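Local coordinates for protein beta-glucanase (Bacteroides thetaiotaomicron, PDB 6EUG) that probably hydrolyses beta-1,3-linked galactose units of arabinogalactan, this chain being the family 43 glycoside hydrolase part of a longer protein, at residues L129-Q134 and P138-V143; G164-N169 and K173-K178; E186-K191 and G259-A264; L237-L242 and D295-E300. One frame throughout, in Å; residues are numbered along the deposited sequence. Where two conformers were deposited one is given.

How the contacts relate
All four contacts belong to one five-bladed beta-propeller domain of family 43. Contact 1 lies within the blade that includes strands 122-130 and 140-146. Contact 4 joins the next blade to the one after it. Contacts 2 and 3 involve the insertion between strands 154-159 and 215-219, which carries three short helices. Contacts 3 and 4 touch, with N262 CB 3.8 Å from L237 CD1, and their segments interleave along the chain. Contact 2 comes within about 5 Å of contact 4, nearest atoms. Around the bound glucoimidazole, the E130 side chain of contact 1 is about 7 Å away and that of H261 in contact 3 about 9 Å.

Contact 1: L129-Q134 and P138-V143; sequences LELKGQ and PARAAV
E130 turns its carboxylate to the backbone of A139, and A139 N donates a nearly straight hydrogen bond to E130 OE1 (2.8 Å). This N-H meets OE1 on the syn side, 31° out of the carboxylate plane. A bend at chi2 (-73°) folds the E130 chain to reach it. E130 OE2 is bound to H128 NE2, which gives both oxygens a partner. Next to this bond, L129 and R140 form an antiparallel hydrogen-bonded pair. L129 N donates to R140 O at 3.0 Å, and R140 N to L129 O at 3.2 Å. L129 CB packs on A142 CB at 4.1 Å. This end is buried and close-fitting.

Toward the turn the packing becomes looser, and L131, P138 and R140 are partly exposed. L131 CD1 sits over the centre of one face of the R140 guanidinium, 3.8 Å from R140 CZ. R140 NH1 is bonded to S158 OG on the neighbouring strand. Three side chains meet the P138 ring: E130 OE1 and Q134 CB at its CD, the latter at 3.7 Å, and L131 CB at its CG. L131 N is covered, with P138 CG beside it, and has no polar partner. The solvent side is at Q134, which ends the type II turn from L131.

The whole is the turn end of a beta hairpin, formed by the two middle strands of a four-stranded antiparallel blade, as in the beta-propeller of family 43.

Contact 2: G164-N169 and K173-K178; sequences GAYPLN and KERKMK
R175 NH2 comes within 3.0 Å of P167 O, and NE of the same guanidinium is hydrogen-bonded to M170 O. The motif is a loop that runs into the short helix 172-176, in the insertion that follows strand 154-159 of the propeller.

R175 also lies across the Y166 side chain. Its chain is extended from CG to NE, and CG stands anti to the carbonyl carbon (chi1 -66°), which carries the group out to the loop. R175 CD makes a CH-pi contact over one face of the Y166 ring, 4.3 Å from the centroid. R175 CG follows, 4.0 Å from Y166 CD1. The guanidinium itself passes beyond the ring. One of its faces is covered by Y166 CB, which sits over the centre, 3.7 Å from R175 CZ. The guanidinium and ring planes are 17° apart, nearly parallel, although the two side chains cross at a slant.

E174 serves the helix start, where its OE1 is hydrogen-bonded to T171 N. On the loop side, N169 ND2 is bonded to R255 O, and P167 packs on Y253. The loop is therefore tied to strand 252-256, while R175 joins it to the helix. This is a surface contact. At the far end of the ring, Y166 OH stands 4.0 Å from R175 O.

Contact 3: E186-K191 and G259-A264; sequences EWWTPK and GGHNEA
W188 has CG anti to the carbonyl carbon (chi1 -57°), and H261 has an unusual chi1 of -112°, away from any staggered position; these torsions bring the edge of the indole to H261 CE1. W188 CZ2 is 3.9 Å from H261 CE1. The same carbon is 4.2 Å from H261 ND1. Relative to the indole, CE1 lies at the edge, near the ring plane. The planes of the two rings are inclined at 44°, so the pair is oblique, with centroids 5.8 Å apart. G259 O also lies at the edge of the indole, 4.4 Å from W188 CH2.

The contact is small and rests on van der Waals touch. The backbone at W188 belongs to a type II turn that ends at T189, the N-cap of helix 190-197, where T189 OG1 is bonded to W192 N. H261 also packs on C281.

The loop that holds H261 runs on to A264, whose N is bonded to OD2 of D214, a residue of the glucoimidazole pocket. The contact thus joins the helical insertion to a loop between two blades, at the outskirts of the family 43 sugar-binding site.

Contact 4: L237-L242 and D295-E300; sequences LQIAEL and DSMLGE
Strand 237-242 passes the type I turn from S296 to G299, with the CA atoms of I239 and L298 7.3 Å apart. The turn is closed by its own backbone bond, G299 N to S296 O at 3.1 Å.

I239 carries the strand side of the contact. Its chi1 of -55° sets CG1 beside the backbone N and leaves CG2 anti to that N, where this methyl faces both turn residues. I239 CG2 is 3.8 Å from L298 CD2 and 4.0 Å from M297 SD. The I239 and L298 side chains lie alongside, pointing opposite ways; M297 comes across at a slant. M297 is bent at chi2 (65°) and chi3 (86°), which curls its chain so that CG and SD both lie close to the same methyl. The other branch of I239 reaches the turn backbone, with CD1 3.9 Å from M297 O. L298 CD2 is likewise 3.9 Å from I239 O.

The turn lies between strands 290-294 and 302-304 of one blade, and strand 236-242 is a middle strand of the blade before it. M297 also packs on Y226, and L298 on K252. I239 touches W301, whose NE1 is bonded to M297 O.

Between these segments the contact rests on buried apolar surface and van der Waals touch, while the polar M297 carbonyl is satisfied by the indole of W301.

Contact 1: L129-Q134 and P138-V143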
loop_
_atom_site.group_PDB
_atom_site.type_symbol
_atom_site.label_atom_id
_atom_site.label_comp_id
_atom_site.label_asym_id
_atom_site.label_seq_id
_atom_site.Cartn_x
_atom_site.Cartn_y
_atom_site.Cartn_z
ATOM N N LEU A 129 6.969 8.330 -0.885
ATOM C CA LEU A 129 7.712 9.528 -0.513
ATOM C C LEU A 129 7.210 10.760 -1.274
ATOM O O LEU A 129 7.019 10.700 -2.485
ATOM C CB LEU A 129 9.213 9.348 -0.824
ATOM C CG LEU A 129 10.144 10.542 -0.507
ATOM C CD1 LEU A 129 10.228 10.813 0.993
ATOM C CD2 LEU A 129 11.535 10.274 -1.058
ATOM N N GLU A 130 7.027 11.885 -0.558
ATOM C CA GLU A 130 6.895 13.196 -1.161
ATOM C C GLU A 130 7.996 14.098 -0.563
ATOM O O GLU A 130 8.194 14.159 0.667
ATOM C CB GLU A 130 5.509 13.809 -0.915
ATOM C CG GLU A 130 4.311 12.964 -1.368
ATOM C CD GLU A 130 4.081 12.874 -2.867
ATOM O OE1 GLU A 130 4.686 13.670 -3.626
ATOM O OE2 GLU A 130 3.235 12.032 -3.297
ATOM N N LEU A 131 8.728 14.761 -1.460
ATOM C CA LEU A 131 9.859 15.596 -1.087
ATOM C C LEU A 131 9.415 16.808 -0.255
ATOM O O LEU A 131 8.321 17.346 -0.453
ATOM C CB LEU A 131 10.629 16.050 -2.331
ATOM C CG LEU A 131 11.206 14.982 -3.272
ATOM C CD1 LEU A 131 11.808 15.606 -4.533
ATOM C CD2 LEU A 131 12.247 14.139 -2.556
ATOM N N LYS A 132 10.252 17.170 0.711
ATOM C CA LYS A 132 10.021 18.323 1.587
ATOM C C LYS A 132 9.636 19.542 0.792
ATOM O O LYS A 132 10.293 19.890 -0.194
ATOM C CB LYS A 132 11.304 18.624 2.405
ATOM C CG LYS A 132 11.242 19.890 3.266
ATOM C CD LYS A 132 12.525 20.185 4.035
ATOM C CE LYS A 132 12.356 21.440 4.912
ATOM N NZ LYS A 132 13.646 21.888 5.498
ATOM N N GLY A 133 8.554 20.174 1.230
ATOM C CA GLY A 133 8.109 21.451 0.691
ATOM C C GLY A 133 7.365 21.402 -0.627
ATOM O O GLY A 133 7.033 22.468 -1.162
ATOM N N GLN A 134 7.140 20.192 -1.175
ATOM C CA GLN A 134 6.520 20.026 -2.493
ATOM C C GLN A 134 5.095 19.456 -2.460
ATOM O O GLN A 134 4.557 19.056 -3.499
ATOM C CB GLN A 134 7.457 19.203 -3.426
ATOM C CG GLN A 134 8.836 19.838 -3.533
ATOM C CD GLN A 134 9.658 19.361 -4.717
ATOM O OE1 GLN A 134 9.147 19.166 -5.818
ATOM N NE2 GLN A 134 10.955 19.183 -4.494
ATOM N N PRO A 138 5.507 15.396 -6.113
ATOM C CA PRO A 138 6.492 14.450 -6.659
ATOM C C PRO A 138 6.027 13.006 -6.946
ATOM O O PRO A 138 6.532 12.386 -7.876
ATOM C CB PRO A 138 7.639 14.501 -5.628
ATOM C CG PRO A 138 7.529 15.879 -5.049
ATOM C CD PRO A 138 6.053 16.174 -4.989
ATOM N N ALA A 139 5.132 12.458 -6.107
ATOM C CA ALA A 139 4.534 11.144 -6.295
ATOM C C ALA A 139 5.567 10.057 -6.534
ATOM O O ALA A 139 5.551 9.395 -7.586
ATOM C CB ALA A 139 3.483 11.190 -7.421
ATOM N N ARG A 140 6.469 9.886 -5.553
ATOM C CA ARG A 140 7.565 8.922 -5.659
ATOM C C ARG A 140 7.400 7.659 -4.781
ATOM O O ARG A 140 6.660 7.649 -3.760
ATOM C CB ARG A 140 8.884 9.582 -5.265
ATOM C CG ARG A 140 9.366 10.727 -6.162
ATOM C CD ARG A 140 10.764 11.195 -5.760
ATOM N NE ARG A 140 11.287 12.190 -6.699
ATOM C CZ ARG A 140 12.551 12.583 -6.771
ATOM N NH1 ARG A 140 13.486 12.047 -5.999
ATOM N NH2 ARG A 140 12.892 13.527 -7.637
ATOM N N ALA A 141 8.085 6.594 -5.216
ATOM C CA ALA A 141 8.360 5.455 -4.351
ATOM C C ALA A 141 9.821 5.508 -3.945
ATOM O O ALA A 141 10.678 5.844 -4.755
ATOM C CB ALA A 141 8.055 4.134 -5.034
ATOM N N ALA A 142 10.079 5.154 -2.702
ATOM C CA ALA A 142 11.457 5.052 -2.170
ATOM C C ALA A 142 11.788 3.632 -1.702
ATOM O O ALA A 142 10.901 2.925 -1.246
ATOM C CB ALA A 142 11.632 6.022 -1.032
ATOM N N VAL A 143 13.085 3.276 -1.714
ATOM C CA VAL A 143 13.533 1.949 -1.292
ATOM C C VAL A 143 14.732 2.076 -0.324
ATOM O O VAL A 143 15.593 2.948 -0.471
ATOM C CB VAL A 143 13.848 1.033 -2.503
ATOM C CG1 VAL A 143 15.051 1.486 -3.284
ATOM C CG2 VAL A 143 14.057 -0.418 -2.077
#

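Contact 2: G164-N169 and K173-K178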
loop_
_atom_site.group_PDB
_atom_site.type_symbol
_atom_site.label_atom_id
_atom_site.label_comp_id
_atom_site.label_asym_id
_atom_site.label_seq_id
_atom_site.Cartn_x
_atom_site.Cartn_y
_atom_site.Cartn_z
ATOM N N GLY A 164 10.578 5.887 -19.390
ATOM C CA GLY A 164 10.706 5.451 -20.770
ATOM C C GLY A 164 9.961 4.180 -21.199
ATOM O O GLY A 164 9.964 3.867 -22.396
ATOM N N ALA A 165 9.333 3.445 -20.260
ATOM C CA ALA A 165 8.673 2.159 -20.574
ATOM C C ALA A 165 7.144 2.302 -20.636
ATOM O O ALA A 165 6.536 2.978 -19.787
ATOM C CB ALA A 165 9.056 1.077 -19.558
ATOM N N TYR A 166 6.547 1.671 -21.640
ATOM C CA TYR A 166 5.105 1.551 -21.758
ATOM C C TYR A 166 4.590 0.319 -21.000
ATOM O O TYR A 166 5.286 -0.685 -20.873
ATOM C CB TYR A 166 4.683 1.378 -23.226
ATOM C CG TYR A 166 4.760 2.600 -24.085
ATOM C CD1 TYR A 166 3.718 3.546 -24.086
ATOM C CD2 TYR A 166 5.856 2.821 -24.911
ATOM C CE1 TYR A 166 3.772 4.689 -24.890
ATOM C CE2 TYR A 166 5.929 3.953 -25.720
ATOM C CZ TYR A 166 4.890 4.883 -25.701
ATOM O OH TYR A 166 4.987 5.995 -26.493
ATOM N N PRO A 167 3.331 0.356 -20.545
ATOM C CA PRO A 167 2.757 -0.844 -19.940
ATOM C C PRO A 167 2.627 -1.963 -20.986
ATOM O O PRO A 167 2.309 -1.678 -22.161
ATOM C CB PRO A 167 1.343 -0.395 -19.518
ATOM C CG PRO A 167 1.347 1.077 -19.607
ATOM C CD PRO A 167 2.353 1.453 -20.646
ATOM N N LEU A 168 2.860 -3.208 -20.566
ATOM C CA LEU A 168 2.774 -4.376 -21.454
ATOM C C LEU A 168 1.380 -4.483 -22.093
ATOM O O LEU A 168 1.258 -4.939 -23.212
ATOM C CB LEU A 168 3.126 -5.658 -20.685
ATOM C CG LEU A 168 3.110 -7.012 -21.360
ATOM C CD1 LEU A 168 4.255 -7.121 -22.350
ATOM C CD2 LEU A 168 3.245 -8.065 -20.260
ATOM N N ASN A 169 0.345 -4.041 -21.387
ATOM C CA ASN A 169 -1.037 -4.172 -21.849
ATOM C C ASN A 169 -1.632 -2.918 -22.514
ATOM O O ASN A 169 -2.824 -2.879 -22.761
ATOM C CB ASN A 169 -1.956 -4.696 -20.715
ATOM C CG ASN A 169 -2.155 -3.697 -19.585
ATOM O OD1 ASN A 169 -1.237 -2.977 -19.195
ATOM N ND2 ASN A 169 -3.339 -3.715 -18.998
ATOM N N LYS A 173 -2.646 0.789 -30.951
ATOM C CA LYS A 173 -3.431 2.000 -31.212
ATOM C C LYS A 173 -3.286 3.029 -30.095
ATOM O O LYS A 173 -3.131 4.208 -30.375
ATOM C CB LYS A 173 -4.919 1.696 -31.462
ATOM C CG LYS A 173 -5.242 1.306 -32.907
ATOM C CD LYS A 173 -6.652 1.716 -33.311
ATOM C CE LYS A 173 -6.956 1.345 -34.759
ATOM N NZ LYS A 173 -5.976 1.901 -35.742
ATOM N N GLU A 174 -3.321 2.587 -28.837
ATOM C CA GLU A 174 -3.202 3.507 -27.706
ATOM C C GLU A 174 -1.821 4.190 -27.679
ATOM O O GLU A 174 -1.727 5.396 -27.436
ATOM C CB GLU A 174 -3.512 2.790 -26.357
ATOM C CG GLU A 174 -4.983 2.370 -26.190
ATOM C CD GLU A 174 -5.239 1.371 -25.045
ATOM O OE1 GLU A 174 -4.261 0.850 -24.446
ATOM O OE2 GLU A 174 -6.431 1.097 -24.726
ATOM N N ARG A 175 -0.775 3.417 -27.942
ATOM C CA ARG A 175 0.593 3.924 -27.967
ATOM C C ARG A 175 0.866 5.018 -29.001
ATOM O O ARG A 175 1.686 5.886 -28.735
ATOM C CB ARG A 175 1.590 2.799 -28.181
ATOM C CG ARG A 175 1.637 1.840 -27.024
ATOM C CD ARG A 175 2.731 0.834 -27.201
ATOM N NE ARG A 175 2.601 -0.232 -26.226
ATOM C CZ ARG A 175 3.601 -1.016 -25.825
ATOM N NH1 ARG A 175 4.844 -0.855 -26.297
ATOM N NH2 ARG A 175 3.355 -1.970 -24.929
ATOM N N LYS A 176 0.190 4.974 -30.150
ATOM C CA LYS A 176 0.390 5.993 -31.193
ATOM C C LYS A 176 -0.456 7.286 -31.002
ATOM O O LYS A 176 -0.134 8.309 -31.568
ATOM C CB LYS A 176 0.186 5.384 -32.587
ATOM C CG LYS A 176 -1.017 5.910 -33.341
ATOM C CD LYS A 176 -2.243 5.036 -33.143
ATOM C CE LYS A 176 -3.465 5.905 -32.919
ATOM N NZ LYS A 176 -4.732 5.192 -32.649
ATOM N N MET A 177 -1.495 7.248 -30.163
ATOM C CA MET A 177 -2.357 8.437 -29.953
ATOM C C MET A 177 -1.578 9.641 -29.384
ATOM O O MET A 177 -0.605 9.478 -28.646
ATOM C CB MET A 177 -3.540 8.094 -29.041
ATOM C CG MET A 177 -4.606 7.231 -29.684
ATOM S SD MET A 177 -5.770 6.608 -28.449
ATOM C CE MET A 177 -6.553 5.167 -29.220
ATOM N N LYS A 178 -1.972 10.848 -29.762
ATOM C CA LYS A 178 -1.370 12.058 -29.182
ATOM C C LYS A 178 -2.512 12.883 -28.617
ATOM O O LYS A 178 -3.635 12.830 -29.129
ATOM C CB LYS A 178 -0.556 12.845 -30.232
#

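Contact 3: E186-K191 and G259-A264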
loop_
_atom_site.group_PDB
_atom_site.type_symbol
_atom_site.label_atom_id
_atom_site.label_comp_id
_atom_site.label_asym_id
_atom_site.label_seq_id
_atom_site.Cartn_x
_atom_site.Cartn_y
_atom_site.Cartn_z
ATOM N N GLU A 186 -10.176 20.521 -18.797
ATOM C CA GLU A 186 -11.264 20.299 -17.866
ATOM C C GLU A 186 -11.378 18.807 -17.522
ATOM O O GLU A 186 -11.739 17.984 -18.369
ATOM C CB GLU A 186 -12.585 20.800 -18.454
ATOM C CG GLU A 186 -13.683 20.915 -17.417
ATOM C CD GLU A 186 -15.031 21.224 -18.020
ATOM O OE1 GLU A 186 -15.098 21.632 -19.209
ATOM O OE2 GLU A 186 -16.026 21.040 -17.285
ATOM N N TRP A 187 -11.084 18.465 -16.275
ATOM C CA TRP A 187 -11.309 17.093 -15.785
ATOM C C TRP A 187 -12.814 16.706 -15.816
ATOM O O TRP A 187 -13.694 17.550 -15.667
ATOM C CB TRP A 187 -10.762 16.950 -14.359
ATOM C CG TRP A 187 -9.274 16.816 -14.269
ATOM C CD1 TRP A 187 -8.340 17.428 -15.043
ATOM C CD2 TRP A 187 -8.555 16.037 -13.304
ATOM N NE1 TRP A 187 -7.070 17.057 -14.638
ATOM C CE2 TRP A 187 -7.178 16.194 -13.581
ATOM C CE3 TRP A 187 -8.945 15.185 -12.257
ATOM C CZ2 TRP A 187 -6.177 15.546 -12.830
ATOM C CZ3 TRP A 187 -7.949 14.536 -11.509
ATOM C CH2 TRP A 187 -6.581 14.727 -11.805
ATOM N N TRP A 188 -13.063 15.420 -16.069
ATOM C CA TRP A 188 -14.354 14.727 -15.914
ATOM C C TRP A 188 -15.357 15.012 -17.025
ATOM O O TRP A 188 -16.533 14.648 -16.894
ATOM C CB TRP A 188 -14.983 14.891 -14.493
ATOM C CG TRP A 188 -14.030 14.404 -13.409
ATOM C CD1 TRP A 188 -13.360 15.169 -12.510
ATOM C CD2 TRP A 188 -13.647 13.045 -13.140
ATOM N NE1 TRP A 188 -12.566 14.385 -11.714
ATOM C CE2 TRP A 188 -12.718 13.077 -12.080
ATOM C CE3 TRP A 188 -13.971 11.812 -13.711
ATOM C CZ2 TRP A 188 -12.138 11.933 -11.565
ATOM C CZ3 TRP A 188 -13.400 10.659 -13.185
ATOM C CH2 TRP A 188 -12.487 10.731 -12.134
ATOM N N THR A 189 -14.910 15.633 -18.129
ATOM C CA THR A 189 -15.730 15.669 -19.340
ATOM C C THR A 189 -15.719 14.259 -19.978
ATOM O O THR A 189 -14.815 13.460 -19.703
ATOM C CB THR A 189 -15.212 16.659 -20.388
ATOM O OG1 THR A 189 -13.928 16.243 -20.884
ATOM C CG2 THR A 189 -15.122 18.100 -19.818
ATOM N N PRO A 190 -16.710 13.962 -20.844
ATOM C CA PRO A 190 -16.664 12.643 -21.479
ATOM C C PRO A 190 -15.398 12.401 -22.284
ATOM O O PRO A 190 -14.845 11.278 -22.251
ATOM C CB PRO A 190 -17.904 12.633 -22.399
ATOM C CG PRO A 190 -18.793 13.699 -21.898
ATOM C CD PRO A 190 -18.012 14.641 -21.047
ATOM N N LYS A 191 -14.936 13.413 -23.027
ATOM C CA LYS A 191 -13.723 13.237 -23.810
ATOM C C LYS A 191 -12.484 13.082 -22.922
ATOM O O LYS A 191 -11.567 12.299 -23.254
ATOM C CB LYS A 191 -13.533 14.341 -24.875
ATOM C CG LYS A 191 -13.236 15.743 -24.345
ATOM C CD LYS A 191 -13.031 16.809 -25.433
ATOM C CE LYS A 191 -12.541 18.104 -24.785
ATOM N NZ LYS A 191 -12.116 19.186 -25.736
ATOM N N GLY A 259 -9.122 5.217 -14.565
ATOM C CA GLY A 259 -10.182 6.113 -14.159
ATOM C C GLY A 259 -10.996 5.663 -12.950
ATOM O O GLY A 259 -11.895 6.389 -12.511
ATOM N N GLY A 260 -10.691 4.484 -12.410
ATOM C CA GLY A 260 -11.427 3.920 -11.269
ATOM C C GLY A 260 -11.151 4.491 -9.876
ATOM O O GLY A 260 -11.926 4.223 -8.925
ATOM N N HIS A 261 -10.055 5.246 -9.731
ATOM C CA HIS A 261 -9.704 5.908 -8.463
ATOM C C HIS A 261 -9.574 4.898 -7.287
ATOM O O HIS A 261 -10.001 5.170 -6.159
ATOM C CB HIS A 261 -10.777 6.985 -8.125
ATOM C CG HIS A 261 -10.299 8.396 -8.191
ATOM N ND1 HIS A 261 -11.173 9.458 -8.318
ATOM C CD2 HIS A 261 -9.062 8.930 -8.089
ATOM C CE1 HIS A 261 -10.482 10.584 -8.325
ATOM N NE2 HIS A 261 -9.201 10.290 -8.167
ATOM N N ASN A 262 -8.996 3.728 -7.555
ATOM C CA ASN A 262 -8.681 2.762 -6.507
ATOM C C ASN A 262 -7.399 3.171 -5.757
ATOM O O ASN A 262 -6.406 3.554 -6.382
ATOM C CB ASN A 262 -8.490 1.360 -7.115
ATOM C CG ASN A 262 -9.798 0.761 -7.613
ATOM O OD1 ASN A 262 -10.641 0.250 -6.799
ATOM N ND2 ASN A 262 -10.000 0.818 -8.931
ATOM N N GLU A 263 -7.455 2.997 -4.433
ATOM C CA GLU A 263 -6.422 3.474 -3.502
ATOM C C GLU A 263 -6.147 2.441 -2.405
ATOM O O GLU A 263 -6.780 1.393 -2.377
ATOM C CB GLU A 263 -6.872 4.816 -2.877
ATOM C CG GLU A 263 -7.476 5.830 -3.851
ATOM C CD GLU A 263 -6.598 6.229 -5.047
ATOM O OE1 GLU A 263 -5.354 6.244 -4.974
ATOM O OE2 GLU A 263 -7.178 6.557 -6.101
ATOM N N ALA A 264 -5.157 2.697 -1.543
ATOM C CA ALA A 264 -4.945 1.849 -0.361
ATOM C C ALA A 264 -4.965 0.328 -0.642
ATOM O O ALA A 264 -5.655 -0.423 0.063
ATOM C CB ALA A 264 -5.948 2.205 0.710
#

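Contact 4: L237-L242 and D295-E300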
loop_
_atom_site.group_PDB
_atom_site.type_symbol
_atom_site.label_atom_id
_atom_site.label_comp_id
_atom_site.label_asym_id
_atom_site.label_seq_id
_atom_site.Cartn_x
_atom_site.Cartn_y
_atom_site.Cartn_z
ATOM N N LEU A 237 -4.613 2.036 -11.259
ATOM C CA LEU A 237 -3.640 1.178 -10.547
ATOM C C LEU A 237 -2.596 0.631 -11.531
ATOM O O LEU A 237 -2.937 0.311 -12.669
ATOM C CB LEU A 237 -4.293 -0.022 -9.890
ATOM C CG LEU A 237 -5.095 0.205 -8.622
ATOM C CD1 LEU A 237 -5.862 -1.063 -8.329
ATOM C CD2 LEU A 237 -4.169 0.569 -7.455
ATOM N N GLN A 238 -1.336 0.543 -11.078
ATOM C CA GLN A 238 -0.287 -0.155 -11.843
ATOM C C GLN A 238 0.376 -1.246 -11.000
ATOM O O GLN A 238 0.440 -1.121 -9.761
ATOM C CB GLN A 238 0.734 0.833 -12.447
ATOM C CG GLN A 238 0.139 1.746 -13.521
ATOM C CD GLN A 238 1.119 2.775 -14.090
ATOM O OE1 GLN A 238 2.319 2.742 -13.761
ATOM N NE2 GLN A 238 0.613 3.716 -14.930
ATOM N N ILE A 239 0.802 -2.343 -11.672
ATOM C CA ILE A 239 1.485 -3.485 -11.040
ATOM C C ILE A 239 2.784 -3.678 -11.796
ATOM O O ILE A 239 2.732 -3.951 -13.000
ATOM C CB ILE A 239 0.657 -4.784 -11.113
ATOM C CG1 ILE A 239 -0.736 -4.551 -10.508
ATOM C CG2 ILE A 239 1.392 -5.937 -10.427
ATOM C CD1 ILE A 239 -1.646 -5.779 -10.466
ATOM N N ALA A 240 3.913 -3.524 -11.086
ATOM C CA ALA A 240 5.276 -3.530 -11.674
ATOM C C ALA A 240 6.165 -4.616 -11.051
ATOM O O ALA A 240 6.344 -4.673 -9.828
ATOM C CB ALA A 240 5.930 -2.170 -11.500
ATOM N N GLU A 241 6.739 -5.461 -11.897
ATOM C CA GLU A 241 7.725 -6.446 -11.470
ATOM C C GLU A 241 9.021 -5.807 -10.905
ATOM O O GLU A 241 9.595 -4.902 -11.525
ATOM C CB GLU A 241 8.048 -7.334 -12.667
ATOM C CG GLU A 241 8.988 -8.507 -12.396
ATOM C CD GLU A 241 9.457 -9.197 -13.661
ATOM O OE1 GLU A 241 9.946 -8.502 -14.604
ATOM O OE2 GLU A 241 9.365 -10.444 -13.711
ATOM N N LEU A 242 9.519 -6.342 -9.793
ATOM C CA LEU A 242 10.829 -5.967 -9.221
ATOM C C LEU A 242 11.968 -6.882 -9.734
ATOM O O LEU A 242 11.752 -8.061 -10.074
ATOM C CB LEU A 242 10.762 -6.015 -7.692
ATOM C CG LEU A 242 9.786 -5.004 -7.055
ATOM C CD1 LEU A 242 9.882 -5.095 -5.542
ATOM C CD2 LEU A 242 10.003 -3.564 -7.519
ATOM N N ASP A 295 -6.441 -14.374 -12.123
ATOM C CA ASP A 295 -5.789 -15.710 -12.103
ATOM C C ASP A 295 -4.310 -15.726 -12.479
ATOM O O ASP A 295 -3.704 -16.814 -12.573
ATOM C CB ASP A 295 -6.587 -16.732 -12.958
ATOM C CG ASP A 295 -8.006 -17.010 -12.400
ATOM O OD1 ASP A 295 -8.281 -16.762 -11.221
ATOM O OD2 ASP A 295 -8.876 -17.480 -13.164
ATOM N N SER A 296 -3.751 -14.547 -12.775
ATOM C CA SER A 296 -2.303 -14.347 -12.994
ATOM C C SER A 296 -2.011 -12.891 -12.617
ATOM O O SER A 296 -2.830 -12.011 -12.888
ATOM C CB SER A 296 -1.908 -14.612 -14.446
ATOM O OG SER A 296 -0.496 -14.497 -14.634
ATOM N N MET A 297 -0.872 -12.640 -11.963
ATOM C CA MET A 297 -0.579 -11.314 -11.441
ATOM C C MET A 297 -0.585 -10.238 -12.524
ATOM O O MET A 297 -1.146 -9.139 -12.286
ATOM C CB MET A 297 0.788 -11.302 -10.706
ATOM C CG MET A 297 1.219 -9.965 -10.093
ATOM S SD MET A 297 0.164 -9.380 -8.748
ATOM C CE MET A 297 0.899 -10.225 -7.366
ATOM N N LEU A 298 0.049 -10.522 -13.661
ATOM C CA LEU A 298 0.107 -9.572 -14.782
ATOM C C LEU A 298 -0.943 -9.850 -15.881
ATOM O O LEU A 298 -0.832 -9.335 -17.017
ATOM C CB LEU A 298 1.511 -9.443 -15.382
ATOM C CG LEU A 298 2.610 -9.052 -14.375
ATOM C CD1 LEU A 298 3.949 -8.948 -15.061
ATOM C CD2 LEU A 298 2.290 -7.724 -13.712
ATOM N N GLY A 299 -1.973 -10.611 -15.538
ATOM C CA GLY A 299 -3.110 -10.840 -16.457
ATOM C C GLY A 299 -4.240 -9.841 -16.298
ATOM O O GLY A 299 -4.054 -8.785 -15.721
ATOM N N GLU A 300 -5.407 -10.156 -16.865
ATOM C CA GLU A 300 -6.588 -9.333 -16.692
ATOM C C GLU A 300 -7.241 -9.467 -15.332
ATOM O O GLU A 300 -7.378 -10.559 -14.805
ATOM C CB GLU A 300 -7.621 -9.649 -17.788
ATOM C CG GLU A 300 -7.209 -9.199 -19.178
ATOM C CD GLU A 300 -7.260 -7.688 -19.392
ATOM O OE1 GLU A 300 -7.849 -6.911 -18.573
ATOM O OE2 GLU A 300 -6.697 -7.275 -20.429
#